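PDB 4FGM: aminopeptidase N family protein from Idiomarina loihiensis L2TR, which binds zinc and probably acts as a metal-dependent aminopeptidase of the M61 family, releasing residues from the N-terminal end of peptides. Local coordinates for residues L303-Y316 and Y376-D388. Residues are numbered along the deposited sequence; the frame is centred on the assembly and turned at random.
With ZN (zinc ion), chain C; MAE (maleic acid), chain B.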
loop_
_atom_site.group_PDB
_atom_site.type_symbol
_atom_site.label_atom_id
_atom_site.label_comp_id
_atom_site.label_asym_id
_atom_site.label_seq_id
_atom_site.Cartn_x
_atom_site.Cartn_y
_atom_site.Cartn_z
ATOM N N LEU A 303 7.829 -9.993 3.963
ATOM C CA LEU A 303 6.755 -9.223 3.342
ATOM C C LEU A 303 5.893 -10.059 2.394
ATOM O O LEU A 303 4.797 -9.639 2.018
ATOM C CB LEU A 303 7.318 -8.005 2.615
ATOM C CG LEU A 303 7.983 -6.965 3.531
ATOM C CD1 LEU A 303 8.351 -5.732 2.716
ATOM C CD2 LEU A 303 7.038 -6.580 4.666
ATOM N N TRP A 304 6.372 -11.243 2.012
ATOM C CA TRP A 304 5.592 -12.112 1.127
ATOM C C TRP A 304 4.354 -12.542 1.899
ATOM O O TRP A 304 3.304 -12.845 1.325
ATOM C CB TRP A 304 6.387 -13.365 0.730
ATOM C CG TRP A 304 6.704 -14.296 1.879
ATOM C CD1 TRP A 304 7.852 -14.317 2.633
ATOM C CD2 TRP A 304 5.867 -15.337 2.402
ATOM N NE1 TRP A 304 7.778 -15.305 3.585
ATOM C CE2 TRP A 304 6.573 -15.944 3.469
ATOM C CE3 TRP A 304 4.592 -15.817 2.074
ATOM C CZ2 TRP A 304 6.046 -17.007 4.207
ATOM C CZ3 TRP A 304 4.066 -16.879 2.810
ATOM C CH2 TRP A 304 4.794 -17.461 3.865
ATOM N N PHE A 305 4.490 -12.572 3.218
ATOM C CA PHE A 305 3.394 -12.967 4.077
ATOM C C PHE A 305 2.602 -11.745 4.540
ATOM O O PHE A 305 1.377 -11.679 4.380
ATOM C CB PHE A 305 3.943 -13.761 5.276
ATOM C CG PHE A 305 2.905 -14.096 6.315
ATOM C CD1 PHE A 305 2.613 -13.198 7.351
ATOM C CD2 PHE A 305 2.199 -15.293 6.243
ATOM C CE1 PHE A 305 1.628 -13.492 8.301
ATOM C CE2 PHE A 305 1.213 -15.602 7.183
ATOM C CZ PHE A 305 0.924 -14.699 8.218
ATOM N N TYR A 306 3.305 -10.766 5.094
ATOM C CA TYR A 306 2.644 -9.571 5.592
ATOM C C TYR A 306 1.978 -8.722 4.517
ATOM O O TYR A 306 0.988 -8.042 4.781
ATOM C CB TYR A 306 3.629 -8.770 6.444
ATOM C CG TYR A 306 3.843 -9.469 7.759
ATOM C CD1 TYR A 306 2.800 -9.562 8.688
ATOM C CD2 TYR A 306 5.028 -10.147 8.032
ATOM C CE1 TYR A 306 2.929 -10.321 9.847
ATOM C CE2 TYR A 306 5.168 -10.914 9.191
ATOM C CZ TYR A 306 4.109 -10.998 10.091
ATOM O OH TYR A 306 4.208 -11.786 11.212
ATOM N N GLU A 307 2.509 -8.762 3.303
ATOM C CA GLU A 307 1.891 -8.018 2.219
ATOM C C GLU A 307 1.127 -8.993 1.325
ATOM O O GLU A 307 0.019 -8.693 0.878
ATOM C CB GLU A 307 2.937 -7.252 1.404
ATOM C CG GLU A 307 3.487 -6.010 2.103
ATOM C CD GLU A 307 2.395 -5.051 2.553
ATOM O OE1 GLU A 307 1.234 -5.243 2.158
ATOM O OE2 GLU A 307 2.700 -4.102 3.300
ATOM N N GLY A 308 1.718 -10.170 1.096
ATOM C CA GLY A 308 1.099 -11.184 0.255
ATOM C C GLY A 308 -0.272 -11.664 0.701
ATOM O O GLY A 308 -1.230 -11.596 -0.079
HETATM N N MSE A 309 -0.374 -12.152 1.941
HETATM C CA MSE A 309 -1.648 -12.640 2.470
HETATM C C MSE A 309 -2.698 -11.535 2.392
HETATM O O MSE A 309 -3.845 -11.769 1.981
HETATM C CB MSE A 309 -1.505 -13.083 3.936
HETATM C CG MSE A 309 -0.434 -14.139 4.215
HETATM SE SE MSE A 309 -0.639 -15.833 3.250
HETATM C CE MSE A 309 0.854 -15.663 2.042
ATOM N N THR A 310 -2.295 -10.332 2.790
ATOM C CA THR A 310 -3.188 -9.178 2.778
ATOM C C THR A 310 -3.648 -8.859 1.353
ATOM O O THR A 310 -4.793 -8.458 1.131
ATOM C CB THR A 310 -2.488 -7.941 3.361
ATOM O OG1 THR A 310 -1.832 -8.303 4.586
ATOM C CG2 THR A 310 -3.505 -6.826 3.624
ATOM N N SER A 311 -2.752 -9.052 0.387
ATOM C CA SER A 311 -3.086 -8.782 -1.006
ATOM C C SER A 311 -4.016 -9.833 -1.592
ATOM O O SER A 311 -4.566 -9.642 -2.671
ATOM C CB SER A 311 -1.823 -8.673 -1.856
ATOM O OG SER A 311 -1.126 -7.481 -1.541
ATOM N N TYR A 312 -4.188 -10.944 -0.886
ATOM C CA TYR A 312 -5.097 -11.990 -1.343
ATOM C C TYR A 312 -6.448 -11.757 -0.680
ATOM O O TYR A 312 -7.494 -11.842 -1.318
ATOM C CB TYR A 312 -4.574 -13.373 -0.954
ATOM C CG TYR A 312 -5.624 -14.465 -1.010
ATOM C CD1 TYR A 312 -6.134 -14.910 -2.230
ATOM C CD2 TYR A 312 -6.101 -15.060 0.163
ATOM C CE1 TYR A 312 -7.090 -15.923 -2.284
ATOM C CE2 TYR A 312 -7.054 -16.074 0.122
ATOM C CZ TYR A 312 -7.544 -16.503 -1.104
ATOM O OH TYR A 312 -8.476 -17.515 -1.150
ATOM N N PHE A 313 -6.420 -11.439 0.605
ATOM C CA PHE A 313 -7.656 -11.221 1.340
ATOM C C PHE A 313 -8.391 -9.915 1.054
ATOM O O PHE A 313 -9.622 -9.891 1.119
ATOM C CB PHE A 313 -7.402 -11.386 2.846
ATOM C CG PHE A 313 -7.326 -12.829 3.283
ATOM C CD1 PHE A 313 -8.453 -13.644 3.234
ATOM C CD2 PHE A 313 -6.127 -13.380 3.722
ATOM C CE1 PHE A 313 -8.385 -14.996 3.600
ATOM C CE2 PHE A 313 -6.048 -14.732 4.091
ATOM C CZ PHE A 313 -7.181 -15.537 4.036
ATOM N N ASP A 314 -7.676 -8.839 0.722
ATOM C CA ASP A 314 -8.377 -7.580 0.448
ATOM C C ASP A 314 -9.468 -7.749 -0.614
ATOM O O ASP A 314 -10.539 -7.154 -0.506
ATOM C CB ASP A 314 -7.413 -6.439 0.055
ATOM C CG ASP A 314 -6.452 -6.811 -1.072
ATOM O OD1 ASP A 314 -6.770 -7.697 -1.894
ATOM O OD2 ASP A 314 -5.371 -6.186 -1.141
ATOM N N ASP A 315 -9.207 -8.571 -1.626
ATOM C CA ASP A 315 -10.196 -8.818 -2.672
ATOM C C ASP A 315 -11.126 -9.980 -2.302
ATOM O O ASP A 315 -12.346 -9.879 -2.431
ATOM C CB ASP A 315 -9.516 -9.135 -4.010
ATOM C CG ASP A 315 -8.751 -7.954 -4.574
ATOM O OD1 ASP A 315 -9.277 -6.826 -4.502
ATOM O OD2 ASP A 315 -7.637 -8.156 -5.103
ATOM N N TYR A 316 -10.539 -11.079 -1.838
ATOM C CA TYR A 316 -11.308 -12.262 -1.480
ATOM C C TYR A 316 -12.392 -11.980 -0.435
ATOM O O TYR A 316 -13.548 -12.376 -0.607
ATOM C CB TYR A 316 -10.363 -13.361 -0.987
ATOM C CG TYR A 316 -11.065 -14.657 -0.657
ATOM C CD1 TYR A 316 -11.826 -15.326 -1.621
ATOM C CD2 TYR A 316 -11.000 -15.201 0.628
ATOM C CE1 TYR A 316 -12.509 -16.499 -1.310
ATOM C CE2 TYR A 316 -11.677 -16.375 0.949
ATOM C CZ TYR A 316 -12.432 -17.020 -0.021
ATOM O OH TYR A 316 -13.109 -18.176 0.302
ATOM N N TYR A 376 6.325 -8.990 -4.259
ATOM C CA TYR A 376 6.020 -9.815 -3.096
ATOM C C TYR A 376 4.555 -9.609 -2.735
ATOM O O TYR A 376 3.984 -10.361 -1.942
ATOM C CB TYR A 376 6.944 -9.485 -1.916
ATOM C CG TYR A 376 7.058 -8.020 -1.545
ATOM C CD1 TYR A 376 6.067 -7.388 -0.788
ATOM C CD2 TYR A 376 8.183 -7.273 -1.921
ATOM C CE1 TYR A 376 6.196 -6.053 -0.408
ATOM C CE2 TYR A 376 8.321 -5.936 -1.548
ATOM C CZ TYR A 376 7.324 -5.334 -0.790
ATOM O OH TYR A 376 7.460 -4.018 -0.414
ATOM N N TYR A 377 3.944 -8.596 -3.346
ATOM C CA TYR A 377 2.529 -8.312 -3.141
ATOM C C TYR A 377 1.739 -9.303 -3.984
ATOM O O TYR A 377 0.960 -10.102 -3.466
ATOM C CB TYR A 377 2.172 -6.906 -3.631
ATOM C CG TYR A 377 2.469 -5.788 -2.672
ATOM C CD1 TYR A 377 1.576 -5.465 -1.649
ATOM C CD2 TYR A 377 3.628 -5.027 -2.803
ATOM C CE1 TYR A 377 1.830 -4.405 -0.783
ATOM C CE2 TYR A 377 3.890 -3.968 -1.943
ATOM C CZ TYR A 377 2.985 -3.664 -0.941
ATOM O OH TYR A 377 3.224 -2.598 -0.118
ATOM N N ALA A 378 1.958 -9.232 -5.296
ATOM C CA ALA A 378 1.257 -10.080 -6.260
ATOM C C ALA A 378 1.586 -11.562 -6.142
ATOM O O ALA A 378 0.680 -12.392 -6.060
ATOM C CB ALA A 378 1.533 -9.591 -7.679
ATOM N N LYS A 379 2.871 -11.907 -6.134
ATOM C CA LYS A 379 3.221 -13.313 -6.017
ATOM C C LYS A 379 2.859 -13.840 -4.626
ATOM O O LYS A 379 2.492 -15.006 -4.469
ATOM C CB LYS A 379 4.703 -13.550 -6.305
ATOM C CG LYS A 379 5.008 -15.031 -6.458
ATOM C CD LYS A 379 6.423 -15.312 -6.913
ATOM C CE LYS A 379 6.621 -16.815 -7.098
ATOM N NZ LYS A 379 7.984 -17.157 -7.599
ATOM N N GLY A 380 2.958 -12.978 -3.619
ATOM C CA GLY A 380 2.593 -13.396 -2.278
ATOM C C GLY A 380 1.107 -13.716 -2.285
ATOM O O GLY A 380 0.643 -14.638 -1.612
ATOM N N ALA A 381 0.355 -12.957 -3.072
ATOM C CA ALA A 381 -1.079 -13.162 -3.164
ATOM C C ALA A 381 -1.379 -14.514 -3.799
ATOM O O ALA A 381 -2.309 -15.207 -3.386
ATOM C CB ALA A 381 -1.717 -12.043 -3.976
ATOM N N LEU A 382 -0.593 -14.890 -4.803
ATOM C CA LEU A 382 -0.800 -16.167 -5.466
ATOM C C LEU A 382 -0.387 -17.318 -4.538
ATOM O O LEU A 382 -0.970 -18.407 -4.580
ATOM C CB LEU A 382 -0.021 -16.214 -6.783
ATOM C CG LEU A 382 -0.475 -15.180 -7.822
ATOM C CD1 LEU A 382 0.322 -15.357 -9.099
ATOM C CD2 LEU A 382 -1.958 -15.339 -8.106
ATOM N N ILE A 383 0.611 -17.070 -3.694
ATOM C CA ILE A 383 1.058 -18.069 -2.735
ATOM C C ILE A 383 -0.103 -18.308 -1.775
ATOM O O ILE A 383 -0.467 -19.449 -1.490
ATOM C CB ILE A 383 2.273 -17.569 -1.931
ATOM C CG1 ILE A 383 3.521 -17.581 -2.816
ATOM C CG2 ILE A 383 2.456 -18.420 -0.672
ATOM C CD1 ILE A 383 4.795 -17.169 -2.098
ATOM N N ALA A 384 -0.687 -17.217 -1.285
ATOM C CA ALA A 384 -1.817 -17.301 -0.363
ATOM C C ALA A 384 -2.960 -18.074 -1.014
ATOM O O ALA A 384 -3.605 -18.896 -0.370
ATOM C CB ALA A 384 -2.289 -15.892 0.035
ATOM N N LEU A 385 -3.210 -17.800 -2.292
ATOM C CA LEU A 385 -4.269 -18.484 -3.029
ATOM C C LEU A 385 -4.005 -19.982 -3.032
ATOM O O LEU A 385 -4.910 -20.787 -2.803
ATOM C CB LEU A 385 -4.320 -17.999 -4.476
ATOM C CG LEU A 385 -5.152 -18.871 -5.424
ATOM C CD1 LEU A 385 -6.636 -18.635 -5.172
ATOM C CD2 LEU A 385 -4.791 -18.549 -6.867
ATOM N N SER A 386 -2.753 -20.342 -3.298
ATOM C CA SER A 386 -2.350 -21.739 -3.350
ATOM C C SER A 386 -2.565 -22.430 -2.008
ATOM O O SER A 386 -3.175 -23.496 -1.945
ATOM C CB SER A 386 -0.880 -21.848 -3.756
ATOM O OG SER A 386 -0.638 -21.190 -4.988
ATOM N N LEU A 387 -2.067 -21.818 -0.938
ATOM C CA LEU A 387 -2.210 -22.390 0.397
ATOM C C LEU A 387 -3.673 -22.596 0.777
ATOM O O LEU A 387 -4.039 -23.633 1.329
ATOM C CB LEU A 387 -1.532 -21.493 1.437
ATOM C CG LEU A 387 -0.008 -21.361 1.394
ATOM C CD1 LEU A 387 0.442 -20.345 2.438
ATOM C CD2 LEU A 387 0.643 -22.712 1.660
ATOM N N ASP A 388 -4.513 -21.615 0.477
ATOM C CA ASP A 388 -5.925 -21.724 0.810
ATOM C C ASP A 388 -6.550 -22.929 0.105
ATOM O O ASP A 388 -7.283 -23.706 0.711
ATOM C CB ASP A 388 -6.663 -20.440 0.416
ATOM C CG ASP A 388 -7.946 -20.238 1.202
ATOM O OD1 ASP A 388 -8.228 -21.044 2.115
ATOM O OD2 ASP A 388 -8.672 -19.264 0.915
HETATM ZN ZN ZN C . -0.164 -3.629 2.683
HETATM C C1 MAE B . 0.788 -1.217 2.018
HETATM O O1 MAE B . 1.790 -2.014 2.000
HETATM O O2 MAE B . -0.078 -1.380 2.908
HETATM C C2 MAE B . 0.755 -0.129 1.016
HETATM C C3 MAE B . 1.469 0.988 0.901
HETATM C C4 MAE B . 2.533 1.438 1.792
HETATM O O3 MAE B . 2.915 0.862 2.828
HETATM O O4 MAE B . 3.109 2.479 1.415
#
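At the zinc site of this M61 peptidase, Glu307 lies against Tyr376 and Tyr377, just ahead of the crossing of helices 308-316 and 378-388. Glu307 OE1 binds the zinc ion at 2.2 Å, completing the protein ligand set with His273 and His277 of the HExxH helix. Its chain bends at chi2 (-54°), which turns the carboxylate toward the metal while CB stays over the face of the Tyr377 ring and CG meets the edge of Tyr376. Tyr377 OH donates to O1 of maleic acid (2.6 Å); O2 of the same carboxylate binds the zinc ion. Deeper in, Gly308 and Gly380, with hydrogens in place of side chains, let the backbones meet at 3.7 Å between their CA atoms. Tyr312 enters as a knob into a hole lined by Ala381, Ala384, Leu385 and Asp388. With Tyr312 CG anti to its own nitrogen (chi1 163°), the ring reaches along the partner helix, one face over Leu385 CA, and OH donates 2.7 Å to the anti lone pair of Asp388 OD2. Arg392 pairs with OD1, so the buried carboxylate is probably kept ionised. The glycine contact probably helps hold Glu307 and Tyr377 side by side at the metal.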